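Local coordinates for lysine/ornithine decarboxylase (Vibrio vulnificus, PDB 2PLJ), which catalyses the decarboxylation of lysine and of ornithine, the latter giving putrescine, with a pyridoxal phosphate cofactor bound in its beta/alpha-barrel domain, at residues P56-D61 with K400-I405; V258-Q263 with A336-T341; V300-S305 with R383-Y388; G323-F328 with D360-I365. All coordinates share one frame; numbering follows the deposited sequence.

Contact 1. Residues P56-D61 with K400-I405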
loop_
_atom_site.group_PDB
_atom_site.type_symbol
_atom_site.label_atom_id
_atom_site.label_comp_id
_atom_site.label_asym_id
_atom_site.label_seq_id
_atom_site.Cartn_x
_atom_site.Cartn_y
_atom_site.Cartn_z
ATOM N N PRO A 56 0.581 5.962 16.301
ATOM C CA PRO A 56 -0.748 5.344 16.182
ATOM C C PRO A 56 -0.771 3.868 16.607
ATOM O O PRO A 56 0.272 3.200 16.615
ATOM C CB PRO A 56 -1.062 5.468 14.680
ATOM C CG PRO A 56 0.281 5.411 14.011
ATOM C CD PRO A 56 1.310 5.957 15.017
ATOM N N LEU A 57 -1.967 3.381 16.932
ATOM C CA LEU A 57 -2.164 2.010 17.454
ATOM C C LEU A 57 -3.332 1.364 16.755
ATOM O O LEU A 57 -4.240 2.066 16.274
ATOM C CB LEU A 57 -2.507 2.062 18.953
ATOM C CG LEU A 57 -1.492 2.639 19.917
ATOM C CD1 LEU A 57 -2.057 2.690 21.332
ATOM C CD2 LEU A 57 -0.158 1.872 19.854
ATOM N N LEU A 58 -3.337 0.032 16.757
ATOM C CA LEU A 58 -4.506 -0.757 16.390
ATOM C C LEU A 58 -4.822 -1.657 17.603
ATOM O O LEU A 58 -3.982 -2.470 18.003
ATOM C CB LEU A 58 -4.198 -1.596 15.158
ATOM C CG LEU A 58 -3.991 -0.785 13.878
ATOM C CD1 LEU A 58 -3.377 -1.662 12.825
ATOM C CD2 LEU A 58 -5.325 -0.259 13.347
ATOM N N LEU A 59 -6.003 -1.488 18.191
ATOM C CA LEU A 59 -6.390 -2.268 19.363
ATOM C C LEU A 59 -7.188 -3.492 18.906
ATOM O O LEU A 59 -8.292 -3.357 18.382
ATOM C CB LEU A 59 -7.188 -1.427 20.373
ATOM C CG LEU A 59 -6.532 -0.098 20.788
ATOM C CD1 LEU A 59 -7.429 0.615 21.802
ATOM C CD2 LEU A 59 -5.112 -0.353 21.350
ATOM N N LEU A 60 -6.612 -4.661 19.108
ATOM C CA LEU A 60 -7.228 -5.921 18.695
ATOM C C LEU A 60 -7.877 -6.609 19.897
ATOM O O LEU A 60 -7.218 -6.940 20.893
ATOM C CB LEU A 60 -6.150 -6.832 18.098
ATOM C CG LEU A 60 -6.528 -8.318 17.953
ATOM C CD1 LEU A 60 -7.694 -8.421 16.924
ATOM C CD2 LEU A 60 -5.286 -9.116 17.491
ATOM N N ASP A 61 -9.184 -6.811 19.795
ATOM C CA ASP A 61 -9.927 -7.406 20.911
ATOM C C ASP A 61 -10.282 -8.855 20.549
ATOM O O ASP A 61 -11.189 -9.108 19.716
ATOM C CB ASP A 61 -11.192 -6.588 21.213
ATOM C CG ASP A 61 -11.981 -7.138 22.416
ATOM O OD1 ASP A 61 -11.582 -8.196 22.965
ATOM O OD2 ASP A 61 -13.013 -6.510 22.787
ATOM N N LYS A 400 6.513 5.286 10.704
ATOM C CA LYS A 400 6.309 4.049 11.491
ATOM C C LYS A 400 4.871 3.556 11.318
ATOM O O LYS A 400 3.927 4.369 11.254
ATOM C CB LYS A 400 6.671 4.315 12.968
ATOM C CG LYS A 400 6.197 3.285 14.003
ATOM C CD LYS A 400 4.894 3.772 14.723
ATOM C CE LYS A 400 4.520 2.930 15.948
ATOM N NZ LYS A 400 3.077 3.162 16.331
ATOM N N ARG A 401 4.707 2.242 11.164
ATOM C CA ARG A 401 3.386 1.660 11.043
ATOM C C ARG A 401 2.738 1.697 12.432
ATOM O O ARG A 401 3.413 1.584 13.449
ATOM C CB ARG A 401 3.468 0.202 10.561
ATOM C CG ARG A 401 3.992 0.051 9.124
ATOM C CD ARG A 401 3.814 -1.342 8.657
ATOM N NE ARG A 401 4.592 -1.642 7.458
ATOM C CZ ARG A 401 4.373 -2.713 6.698
ATOM N NH1 ARG A 401 3.396 -3.540 7.020
ATOM N NH2 ARG A 401 5.096 -2.945 5.603
ATOM N N ALA A 402 1.417 1.811 12.466
ATOM C CA ALA A 402 0.689 1.603 13.715
ATOM C C ALA A 402 1.074 0.268 14.354
ATOM O O ALA A 402 1.223 -0.747 13.656
ATOM C CB ALA A 402 -0.801 1.633 13.451
ATOM N N GLN A 403 1.244 0.289 15.668
ATOM C CA GLN A 403 1.510 -0.924 16.438
ATOM C C GLN A 403 0.181 -1.559 16.828
ATOM O O GLN A 403 -0.720 -0.885 17.346
ATOM C CB GLN A 403 2.311 -0.575 17.699
ATOM C CG GLN A 403 2.750 -1.833 18.443
ATOM C CD GLN A 403 3.622 -1.592 19.657
ATOM O OE1 GLN A 403 4.153 -2.545 20.221
ATOM N NE2 GLN A 403 3.787 -0.318 20.064
ATOM N N THR A 404 0.062 -2.861 16.606
ATOM C CA THR A 404 -1.124 -3.582 17.053
ATOM C C THR A 404 -0.964 -4.043 18.510
ATOM O O THR A 404 0.055 -4.630 18.880
ATOM C CB THR A 404 -1.431 -4.773 16.107
ATOM O OG1 THR A 404 -1.818 -4.277 14.807
ATOM C CG2 THR A 404 -2.588 -5.622 16.627
ATOM N N ILE A 405 -1.973 -3.775 19.325
ATOM C CA ILE A 405 -1.965 -4.214 20.724
ATOM C C ILE A 405 -3.055 -5.285 20.876
ATOM O O ILE A 405 -4.234 -4.993 20.672
ATOM C CB ILE A 405 -2.250 -3.059 21.713
ATOM C CG1 ILE A 405 -1.323 -1.847 21.454
ATOM C CG2 ILE A 405 -2.095 -3.591 23.143
ATOM C CD1 ILE A 405 0.156 -2.185 21.533
#

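Contact 2. Residues V258-Q263 with A336-T341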
loop_
_atom_site.group_PDB
_atom_site.type_symbol
_atom_site.label_atom_id
_atom_site.label_comp_id
_atom_site.label_asym_id
_atom_site.label_seq_id
_atom_site.Cartn_x
_atom_site.Cartn_y
_atom_site.Cartn_z
ATOM N N VAL A 258 -19.918 -7.121 6.784
ATOM C CA VAL A 258 -20.023 -6.510 8.117
ATOM C C VAL A 258 -20.433 -5.048 7.981
ATOM O O VAL A 258 -20.341 -4.458 6.900
ATOM C CB VAL A 258 -18.686 -6.595 8.890
ATOM C CG1 VAL A 258 -18.241 -8.025 9.026
ATOM C CG2 VAL A 258 -17.621 -5.747 8.229
ATOM N N ASN A 259 -20.876 -4.473 9.087
ATOM C CA ASN A 259 -21.285 -3.073 9.095
ATOM C C ASN A 259 -20.083 -2.171 9.090
ATOM O O ASN A 259 -19.219 -2.299 9.962
ATOM C CB ASN A 259 -22.122 -2.762 10.331
ATOM C CG ASN A 259 -23.427 -3.520 10.334
ATOM O OD1 ASN A 259 -23.715 -4.280 11.253
ATOM N ND2 ASN A 259 -24.179 -3.373 9.285
ATOM N N TYR A 260 -20.048 -1.257 8.124
ATOM C CA TYR A 260 -19.112 -0.119 8.180
ATOM C C TYR A 260 -19.929 1.119 8.511
ATOM O O TYR A 260 -20.291 1.320 9.662
ATOM C CB TYR A 260 -18.305 0.032 6.884
ATOM C CG TYR A 260 -17.268 -1.056 6.787
ATOM C CD1 TYR A 260 -16.018 -0.916 7.423
ATOM C CD2 TYR A 260 -17.552 -2.249 6.114
ATOM C CE1 TYR A 260 -15.057 -1.938 7.357
ATOM C CE2 TYR A 260 -16.614 -3.278 6.039
ATOM C CZ TYR A 260 -15.366 -3.129 6.672
ATOM O OH TYR A 260 -14.459 -4.193 6.580
ATOM N N THR A 261 -20.244 1.939 7.517
ATOM C CA THR A 261 -21.085 3.119 7.801
ATOM C C THR A 261 -22.536 2.904 7.377
ATOM O O THR A 261 -23.372 3.772 7.593
ATOM C CB THR A 261 -20.538 4.409 7.151
ATOM O OG1 THR A 261 -20.571 4.267 5.725
ATOM C CG2 THR A 261 -19.094 4.680 7.626
ATOM N N GLN A 262 -22.820 1.767 6.755
ATOM C CA GLN A 262 -24.172 1.422 6.324
ATOM C C GLN A 262 -24.530 0.055 6.905
ATOM O O GLN A 262 -23.699 -0.856 6.931
ATOM C CB GLN A 262 -24.269 1.371 4.789
ATOM C CG GLN A 262 -24.108 2.722 4.064
ATOM C CD GLN A 262 -25.303 3.651 4.225
ATOM O OE1 GLN A 262 -26.459 3.222 4.122
ATOM N NE2 GLN A 262 -25.031 4.942 4.465
ATOM N N GLN A 263 -25.773 -0.075 7.363
ATOM C CA GLN A 263 -26.281 -1.334 7.906
ATOM C C GLN A 263 -26.288 -2.414 6.815
ATOM O O GLN A 263 -26.773 -2.182 5.699
ATOM C CB GLN A 263 -27.700 -1.118 8.474
ATOM C CG GLN A 263 -28.489 -2.389 8.816
ATOM C CD GLN A 263 -27.927 -3.147 10.022
ATOM O OE1 GLN A 263 -27.212 -2.582 10.862
ATOM N NE2 GLN A 263 -28.261 -4.438 10.112
ATOM N N ALA A 336 -12.809 1.338 0.787
ATOM C CA ALA A 336 -13.413 1.306 2.105
ATOM C C ALA A 336 -13.883 2.674 2.603
ATOM O O ALA A 336 -13.461 3.731 2.109
ATOM C CB ALA A 336 -12.429 0.716 3.116
ATOM N N ARG A 337 -14.735 2.641 3.627
ATOM C CA ARG A 337 -15.117 3.840 4.374
ATOM C C ARG A 337 -15.396 3.381 5.806
ATOM O O ARG A 337 -16.248 2.500 6.031
ATOM C CB ARG A 337 -16.361 4.517 3.783
ATOM C CG ARG A 337 -16.625 5.848 4.444
ATOM C CD ARG A 337 -17.897 6.516 3.934
ATOM N NE ARG A 337 -18.081 7.810 4.585
ATOM C CZ ARG A 337 -18.169 8.980 3.941
ATOM N NH1 ARG A 337 -18.117 9.036 2.606
ATOM N NH2 ARG A 337 -18.331 10.106 4.631
ATOM N N TYR A 338 -14.662 3.958 6.759
ATOM C CA TYR A 338 -14.770 3.530 8.156
ATOM C C TYR A 338 -15.454 4.596 8.993
ATOM O O TYR A 338 -15.184 5.791 8.790
ATOM C CB TYR A 338 -13.386 3.214 8.781
ATOM C CG TYR A 338 -12.521 2.358 7.877
ATOM C CD1 TYR A 338 -12.662 0.964 7.871
ATOM C CD2 TYR A 338 -11.585 2.956 7.010
ATOM C CE1 TYR A 338 -11.914 0.167 7.000
ATOM C CE2 TYR A 338 -10.804 2.173 6.137
ATOM C CZ TYR A 338 -10.982 0.779 6.153
ATOM O OH TYR A 338 -10.199 0.029 5.326
ATOM N N PRO A 339 -16.259 4.169 9.987
ATOM C CA PRO A 339 -16.777 5.164 10.956
ATOM C C PRO A 339 -15.583 5.771 11.692
ATOM O O PRO A 339 -14.678 5.055 12.077
ATOM C CB PRO A 339 -17.643 4.339 11.920
ATOM C CG PRO A 339 -17.810 2.963 11.267
ATOM C CD PRO A 339 -16.646 2.783 10.331
ATOM N N LEU A 340 -15.601 7.084 11.856
ATOM C CA LEU A 340 -14.540 7.833 12.548
ATOM C C LEU A 340 -15.153 8.656 13.673
ATOM O O LEU A 340 -16.249 9.212 13.526
ATOM C CB LEU A 340 -13.802 8.756 11.572
ATOM C CG LEU A 340 -13.069 8.112 10.377
ATOM C CD1 LEU A 340 -12.627 9.187 9.379
ATOM C CD2 LEU A 340 -11.905 7.249 10.837
ATOM N N THR A 341 -14.442 8.736 14.791
ATOM C CA THR A 341 -14.892 9.565 15.893
ATOM C C THR A 341 -13.689 10.186 16.598
ATOM O O THR A 341 -12.526 9.947 16.215
ATOM C CB THR A 341 -15.858 8.765 16.850
ATOM O OG1 THR A 341 -16.532 9.662 17.741
ATOM C CG2 THR A 341 -15.126 7.671 17.628
HETATM O O HOH W 1 -19.122 2.359 4.826
#

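Contact 3. Residues V300-S305 with R383-Y388. With P3T ((4-{[(4-aminobutyl)amino]methyl}-5-hydroxy-6-methylpyridin-3-yl)methyl dihydrogen phosphate), chain D.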
loop_
_atom_site.group_PDB
_atom_site.type_symbol
_atom_site.label_atom_id
_atom_site.label_comp_id
_atom_site.label_asym_id
_atom_site.label_seq_id
_atom_site.Cartn_x
_atom_site.Cartn_y
_atom_site.Cartn_z
ATOM N N VAL A 300 -10.997 -4.758 15.525
ATOM C CA VAL A 300 -9.874 -3.827 15.651
ATOM C C VAL A 300 -10.386 -2.388 15.641
ATOM O O VAL A 300 -11.253 -2.036 14.833
ATOM C CB VAL A 300 -8.787 -4.048 14.536
ATOM C CG1 VAL A 300 -7.687 -2.979 14.604
ATOM C CG2 VAL A 300 -8.197 -5.484 14.613
ATOM N N THR A 301 -9.846 -1.580 16.545
ATOM C CA THR A 301 -10.128 -0.144 16.607
ATOM C C THR A 301 -8.832 0.607 16.367
ATOM O O THR A 301 -7.830 0.295 17.014
ATOM C CB THR A 301 -10.625 0.176 18.025
ATOM O OG1 THR A 301 -11.792 -0.613 18.287
ATOM C CG2 THR A 301 -10.984 1.689 18.143
ATOM N N SER A 302 -8.830 1.580 15.460
ATOM C CA SER A 302 -7.590 2.320 15.184
ATOM C C SER A 302 -7.559 3.574 16.042
ATOM O O SER A 302 -8.607 4.127 16.365
ATOM C CB SER A 302 -7.468 2.707 13.709
ATOM O OG SER A 302 -8.546 3.576 13.320
ATOM N N VAL A 303 -6.343 3.985 16.405
ATOM C CA VAL A 303 -6.147 5.188 17.199
ATOM C C VAL A 303 -5.019 5.965 16.538
ATOM O O VAL A 303 -3.887 5.458 16.404
ATOM C CB VAL A 303 -5.780 4.859 18.687
ATOM C CG1 VAL A 303 -5.637 6.158 19.502
ATOM C CG2 VAL A 303 -6.810 3.924 19.316
ATOM N N ALA A 304 -5.333 7.178 16.090
ATOM C CA ALA A 304 -4.300 8.090 15.561
ATOM C C ALA A 304 -4.327 9.384 16.333
ATOM O O ALA A 304 -5.313 9.696 16.995
ATOM C CB ALA A 304 -4.549 8.372 14.072
ATOM N N SER A 305 -3.223 10.117 16.270
ATOM C CA SER A 305 -3.125 11.391 16.964
ATOM C C SER A 305 -2.810 12.517 15.996
ATOM O O SER A 305 -2.231 12.298 14.918
ATOM C CB SER A 305 -2.104 11.303 18.106
ATOM O OG SER A 305 -0.771 11.466 17.652
ATOM N N ARG A 383 -13.378 2.756 13.547
ATOM C CA ARG A 383 -13.998 1.473 13.898
ATOM C C ARG A 383 -14.005 0.516 12.710
ATOM O O ARG A 383 -13.945 0.954 11.547
ATOM C CB ARG A 383 -15.460 1.623 14.373
ATOM C CG ARG A 383 -15.813 2.878 15.187
ATOM C CD ARG A 383 -15.135 2.923 16.534
ATOM N NE ARG A 383 -15.528 1.853 17.456
ATOM C CZ ARG A 383 -16.494 1.946 18.377
ATOM N NH1 ARG A 383 -17.241 3.042 18.483
ATOM N NH2 ARG A 383 -16.741 0.908 19.174
ATOM N N THR A 384 -14.196 -0.775 13.019
ATOM C CA THR A 384 -14.251 -1.817 11.989
ATOM C C THR A 384 -12.938 -1.776 11.172
ATOM O O THR A 384 -12.925 -1.888 9.934
ATOM C CB THR A 384 -15.489 -1.673 11.043
ATOM O OG1 THR A 384 -16.597 -1.101 11.768
ATOM C CG2 THR A 384 -15.888 -3.042 10.466
ATOM N N MET A 385 -11.833 -1.626 11.900
ATOM C CA MET A 385 -10.505 -1.462 11.296
ATOM C C MET A 385 -9.662 -2.749 11.207
ATOM O O MET A 385 -8.427 -2.699 11.062
ATOM C CB MET A 385 -9.726 -0.335 12.010
ATOM C CG MET A 385 -10.279 1.061 11.753
ATOM S SD MET A 385 -9.956 1.554 10.039
ATOM C CE MET A 385 -8.197 1.826 10.090
ATOM N N GLY A 386 -10.334 -3.910 11.256
ATOM C CA GLY A 386 -9.591 -5.168 11.380
ATOM C C GLY A 386 -9.145 -5.797 10.065
ATOM O O GLY A 386 -8.134 -6.515 10.031
ATOM N N ALA A 387 -9.918 -5.590 8.998
ATOM C CA ALA A 387 -9.735 -6.372 7.780
ATOM C C ALA A 387 -9.225 -5.489 6.637
ATOM O O ALA A 387 -9.809 -4.427 6.388
ATOM C CB ALA A 387 -11.077 -7.047 7.360
ATOM N N TYR A 388 -8.153 -5.932 5.950
ATOM C CA TYR A 388 -7.593 -5.203 4.779
ATOM C C TYR A 388 -7.262 -3.754 5.171
ATOM O O TYR A 388 -7.641 -2.790 4.476
ATOM C CB TYR A 388 -8.543 -5.274 3.559
ATOM C CG TYR A 388 -9.041 -6.683 3.292
ATOM C CD1 TYR A 388 -8.177 -7.667 2.791
ATOM C CD2 TYR A 388 -10.381 -7.038 3.574
ATOM C CE1 TYR A 388 -8.631 -8.959 2.541
ATOM C CE2 TYR A 388 -10.865 -8.348 3.326
ATOM C CZ TYR A 388 -9.967 -9.311 2.841
ATOM O OH TYR A 388 -10.395 -10.582 2.605
HETATM O OAE P3T D . -14.532 -13.125 3.772
HETATM P PAU P3T D . -13.713 -12.116 2.857
HETATM O OAF P3T D . -12.557 -11.412 3.714
HETATM O OAC P3T D . -14.556 -11.099 2.110
HETATM O OAP P3T D . -12.875 -12.918 1.728
HETATM C CAM P3T D . -11.858 -13.910 2.177
HETATM C CAS P3T D . -11.436 -14.661 0.907
HETATM C CAH P3T D . -11.822 -16.008 0.896
HETATM N NAO P3T D . -11.528 -16.771 -0.158
HETATM C CAQ P3T D . -10.908 -16.295 -1.231
HETATM C CAA P3T D . -10.638 -17.242 -2.427
HETATM C CAR P3T D . -10.522 -14.940 -1.301
HETATM O OAD P3T D . -9.884 -14.496 -2.394
HETATM C CAT P3T D . -10.802 -14.088 -0.211
HETATM C CAG P3T D . -10.359 -12.730 -0.246
HETATM N NAN P3T D . -10.153 -12.135 -1.412
HETATM C CAL P3T D . -9.656 -10.738 -1.627
HETATM C CAK P3T D . -10.398 -9.697 -0.773
HETATM C CAJ P3T D . -9.694 -8.332 -1.055
HETATM C CAI P3T D . -10.346 -7.202 -0.251
HETATM N NAB P3T D . -9.841 -5.869 -0.657
HETATM O O HOH W 2 -14.234 -1.915 15.547
HETATM O O HOH W 3 -14.465 -0.632 17.861
#

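Contact 4. Residues G323-F328 with D360-I365. With P3T ((4-{[(4-aminobutyl)amino]methyl}-5-hydroxy-6-methylpyridin-3-yl)methyl dihydrogen phosphate), chain E.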
loop_
_atom_site.group_PDB
_atom_site.type_symbol
_atom_site.label_atom_id
_atom_site.label_comp_id
_atom_site.label_asym_id
_atom_site.label_seq_id
_atom_site.Cartn_x
_atom_site.Cartn_y
_atom_site.Cartn_z
ATOM N N GLY A 323 -2.526 7.043 8.064
ATOM C CA GLY A 323 -3.289 7.438 6.888
ATOM C C GLY A 323 -3.290 6.377 5.797
ATOM O O GLY A 323 -3.168 5.193 6.100
ATOM N N ILE A 324 -3.453 6.823 4.552
ATOM C CA ILE A 324 -3.721 5.902 3.427
ATOM C C ILE A 324 -2.536 5.046 3.048
ATOM O O ILE A 324 -2.701 4.035 2.351
ATOM C CB ILE A 324 -4.254 6.623 2.153
ATOM C CG1 ILE A 324 -3.074 7.219 1.360
ATOM C CG2 ILE A 324 -5.418 7.583 2.522
ATOM C CD1 ILE A 324 -3.442 7.725 -0.037
ATOM N N TYR A 325 -1.334 5.422 3.510
ATOM C CA TYR A 325 -0.150 4.559 3.302
ATOM C C TYR A 325 0.069 3.602 4.471
ATOM O O TYR A 325 1.023 2.796 4.474
ATOM C CB TYR A 325 1.078 5.430 3.094
ATOM C CG TYR A 325 1.104 6.067 1.711
ATOM C CD1 TYR A 325 1.488 5.310 0.573
ATOM C CD2 TYR A 325 0.734 7.407 1.524
ATOM C CE1 TYR A 325 1.516 5.871 -0.697
ATOM C CE2 TYR A 325 0.791 7.973 0.262
ATOM C CZ TYR A 325 1.201 7.204 -0.840
ATOM O OH TYR A 325 1.238 7.794 -2.086
ATOM N N GLY A 326 -0.840 3.703 5.440
ATOM C CA GLY A 326 -0.787 2.918 6.672
ATOM C C GLY A 326 -2.086 2.152 6.907
ATOM O O GLY A 326 -2.529 1.377 6.048
ATOM N N SER A 327 -2.714 2.374 8.071
ATOM C CA SER A 327 -3.897 1.586 8.448
ATOM C C SER A 327 -5.104 1.890 7.599
ATOM O O SER A 327 -6.002 1.037 7.459
ATOM C CB SER A 327 -4.286 1.790 9.923
ATOM O OG SER A 327 -3.188 1.592 10.790
ATOM N N PHE A 328 -5.097 3.081 6.967
ATOM C CA PHE A 328 -6.211 3.484 6.084
ATOM C C PHE A 328 -5.970 3.171 4.625
ATOM O O PHE A 328 -6.671 3.673 3.744
ATOM C CB PHE A 328 -6.548 4.961 6.313
ATOM C CG PHE A 328 -7.112 5.217 7.682
ATOM C CD1 PHE A 328 -8.480 5.039 7.940
ATOM C CD2 PHE A 328 -6.269 5.571 8.744
ATOM C CE1 PHE A 328 -8.996 5.258 9.241
ATOM C CE2 PHE A 328 -6.783 5.776 10.047
ATOM C CZ PHE A 328 -8.142 5.623 10.292
ATOM N N ASP A 360 2.286 13.355 0.667
ATOM C CA ASP A 360 1.491 13.176 -0.505
ATOM C C ASP A 360 0.118 13.815 -0.345
ATOM O O ASP A 360 -0.592 13.558 0.620
ATOM C CB ASP A 360 1.333 11.679 -0.724
ATOM C CG ASP A 360 0.988 11.345 -2.129
ATOM O OD1 ASP A 360 0.289 12.154 -2.789
ATOM O OD2 ASP A 360 1.451 10.272 -2.573
ATOM N N SER A 361 -0.259 14.654 -1.304
ATOM C CA SER A 361 -1.605 15.240 -1.284
ATOM C C SER A 361 -2.726 14.175 -1.375
ATOM O O SER A 361 -3.847 14.411 -0.931
ATOM C CB SER A 361 -1.740 16.322 -2.373
ATOM O OG SER A 361 -1.474 15.750 -3.641
ATOM N N VAL A 362 -2.417 12.995 -1.916
ATOM C CA VAL A 362 -3.385 11.888 -2.012
ATOM C C VAL A 362 -3.681 11.303 -0.611
ATOM O O VAL A 362 -4.723 10.659 -0.402
ATOM C CB VAL A 362 -2.883 10.716 -2.943
ATOM C CG1 VAL A 362 -1.759 9.891 -2.288
ATOM C CG2 VAL A 362 -4.038 9.767 -3.281
ATOM N N ASP A 363 -2.764 11.530 0.332
ATOM C CA ASP A 363 -2.903 10.931 1.651
ATOM C C ASP A 363 -3.898 11.739 2.500
ATOM O O ASP A 363 -3.523 12.533 3.374
ATOM C CB ASP A 363 -1.542 10.821 2.334
ATOM C CG ASP A 363 -1.606 10.057 3.645
ATOM O OD1 ASP A 363 -2.721 9.601 4.033
ATOM O OD2 ASP A 363 -0.525 9.895 4.265
ATOM N N VAL A 364 -5.175 11.493 2.237
ATOM C CA VAL A 364 -6.290 12.135 2.947
ATOM C C VAL A 364 -7.286 11.046 3.327
ATOM O O VAL A 364 -7.662 10.223 2.464
ATOM C CB VAL A 364 -6.935 13.205 2.064
ATOM C CG1 VAL A 364 -8.248 13.734 2.677
ATOM C CG2 VAL A 364 -5.913 14.321 1.832
ATOM N N ILE A 365 -7.690 11.028 4.602
ATOM C CA ILE A 365 -8.598 9.993 5.121
ATOM C C ILE A 365 -10.065 10.411 5.046
ATOM O O ILE A 365 -10.948 9.577 4.804
ATOM C CB ILE A 365 -8.265 9.695 6.616
ATOM C CG1 ILE A 365 -6.825 9.177 6.765
ATOM C CG2 ILE A 365 -9.358 8.822 7.244
ATOM C CD1 ILE A 365 -6.273 9.475 8.196
HETATM O OAE P3T E . 10.588 15.386 -7.833
HETATM P PAU P3T E . 9.266 14.651 -7.302
HETATM O OAF P3T E . 9.667 13.131 -7.005
HETATM O OAC P3T E . 8.035 14.829 -8.200
HETATM O OAP P3T E . 8.827 15.262 -5.947
HETATM C CAM P3T E . 9.763 15.121 -4.769
HETATM C CAS P3T E . 9.213 15.991 -3.635
HETATM C CAH P3T E . 10.000 17.105 -3.299
HETATM N NAO P3T E . 9.609 17.932 -2.342
HETATM C CAQ P3T E . 8.475 17.785 -1.638
HETATM C CAA P3T E . 8.069 18.794 -0.535
HETATM C CAR P3T E . 7.642 16.682 -1.929
HETATM O OAD P3T E . 6.508 16.518 -1.244
HETATM C CAT P3T E . 8.004 15.775 -2.954
HETATM C CAG P3T E . 7.165 14.647 -3.204
HETATM N NAN P3T E . 5.860 14.702 -2.911
HETATM C CAL P3T E . 4.845 13.604 -3.075
HETATM C CAK P3T E . 4.986 12.800 -4.368
HETATM C CAJ P3T E . 3.952 11.643 -4.364
HETATM C CAI P3T E . 3.968 10.876 -5.705
HETATM N NAB P3T E . 2.890 9.860 -5.742
#

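Contact 1. Residues P56-D61 with K400-I405
Leu57 and Gln403 run alongside each other on one face of the sheet, as parallel neighbours do, with Leu57 CD2 4.1 Å from Gln403 CB. Leu59 and Ile405 repeat this on the same face, where Leu59 CD2 rests 4.0 Å from Ile405 CB and helix 40-53 covers them. Leu58 and Thr404 occupy the other face at a slant: with chi1 at -67°, the Thr404 hydroxyl sits beside its own backbone N and OG1 comes 3.6 Å from Leu58 CB. Ahead of the strands, Ala402 is small enough for its CB to slip in 4.0 Å from Leu58 CG and equally near the ring of Pro56, which follows a cis peptide bond. Between the faces the backbones of 57-61 and 403-405 are joined in parallel, Ile405 N giving its hydrogen to Leu58 O at 2.7 Å. The chemistry is thus divided: backbone bonds satisfy the buried amides, while mostly aliphatic side chains, with Thr404 among them, cover the two faces, fastening the chain's C-terminal strand into the beta-barrel domain.

Contact 2. Residues V258-Q263 with A336-T341
Tyr260 and Tyr338 meet where a loop of the pyridoxal-binding beta/alpha-barrel, between strand 249-251 and helix 267-278, adjoins the chain leading into strand 340-342 of the beta-barrel domain. Tyr260, with the most surface buried here, lays its CB 3.3 Å from Arg337 O and carries its ring alongside that of Tyr338. The two side chains lie abreast with their ring planes turned 69° apart, and Tyr260 CE1 meets Tyr338 CD1 at 3.8 Å. A tyrosine suits this place because its ring carbons pack against the neighbouring domain while its hydroxyl reaches on to a hydrogen bond with Arg293. Thr261 is next in buried surface. Its chi1 of 64° turns the hydroxyl in over its own backbone and leaves CG2 to lean over the Tyr338-Pro339 peptide, 3.7 Å from Pro339 N. The extended Arg337 chain runs across Thr261, offering its methylenes. No direct hydrogen bond spans the segments; instead one water accepts from Thr261 N at 2.9 Å and donates to Arg337 O at 3.1 Å.

Contact 3. Residues V300-S305 with R383-Y388
Val300 and Met385 meet through the backbone first: Met385 N donates to Val300 O over 3.0 Å. The same oxygen takes a second hydrogen from a water that in turn accepts from Thr384 N, so it is gripped twice. Beside it, Val300 CB presses to 3.4 Å from Gly386 CA, a tight fit in which the lack of a side chain on Gly386 suits the valine's bulk. Met385, bent at chi2 (-70°) and at chi3, curls its flexible chain round Ser302, placing CG 3.4 Å from Ser302 OG. Further out, another water links Thr301 OG1 to Arg383 NE in the plane of the guanidinium. Leu58 and Leu60 of strand 57-61 back Val300. At the loop's far end Tyr388 enters the ligand pocket: its OH donates to phosphate oxygen OAF of the bound putrescine-cofactor adduct at 2.6 Å, and carbon CAI lies over the ring. A loop pinned to the beta-barrel domain thus carries a tyrosine that bonds the phosphate and gives the putrescine tail a ring face.

Contact 4. Residues G323-F328 with D360-I365
Ile324 fills the tight centre of this contact, lying athwart Val362 with its CD1 wedged 3.5 Å from Val362 CG1. Its backbone N donates to Asp363 OD1 at 2.9 Å, met from above the carboxylate plane, while Thr358 takes the aspartate's other oxygen. Gly323, with no side chain, lets its CA lie 3.6 Å from Asp363 OD1. Tyr325 OH gives a short 2.5 Å bond to Asp360 OD2; Asp360 OD1 closes an Asx turn by accepting from Val362 N. The second subunit closes this end: putrescine-derived carbon CAJ of the adduct, otherwise bound by that subunit, stands 3.4 Å from Asp360 OD2, so an acidic residue here is consistent with recognition of a basic substrate's tail. The looser side is that of Val362 and Val364, both partly exposed. At the other end Ile365 CG2 makes a CH-pi contact 4.2 Å from the Phe328 ring centroid. Helix 330-333 covers Ile324 and Val362, strands 315-320 and 340-342 flank Ile365, and Phe333 of the second subunit stacks on Tyr325.

Contacts 1, 2 and 3 reach one mixed sheet of the beta-barrel domain, and contact 4 joins loops that leave its strands. Contacts 1 and 3 are closest, centres about 8 Å apart, because strands 57-61 and 300-312 are antiparallel neighbours; contacts 1 and 2 are farthest, about 19 Å between centres. Contact 1 closes a long loop of chain holding the other three, and contact 4 nests within contact 3, whereas contact 2 crosses both. Met385 bridges contacts 2, 3 and 4, touching Tyr338 and Phe328. Contact 2 ties the two domains together, while contacts 3 and 4 face different active sites of the dimer, so each site draws on both subunits.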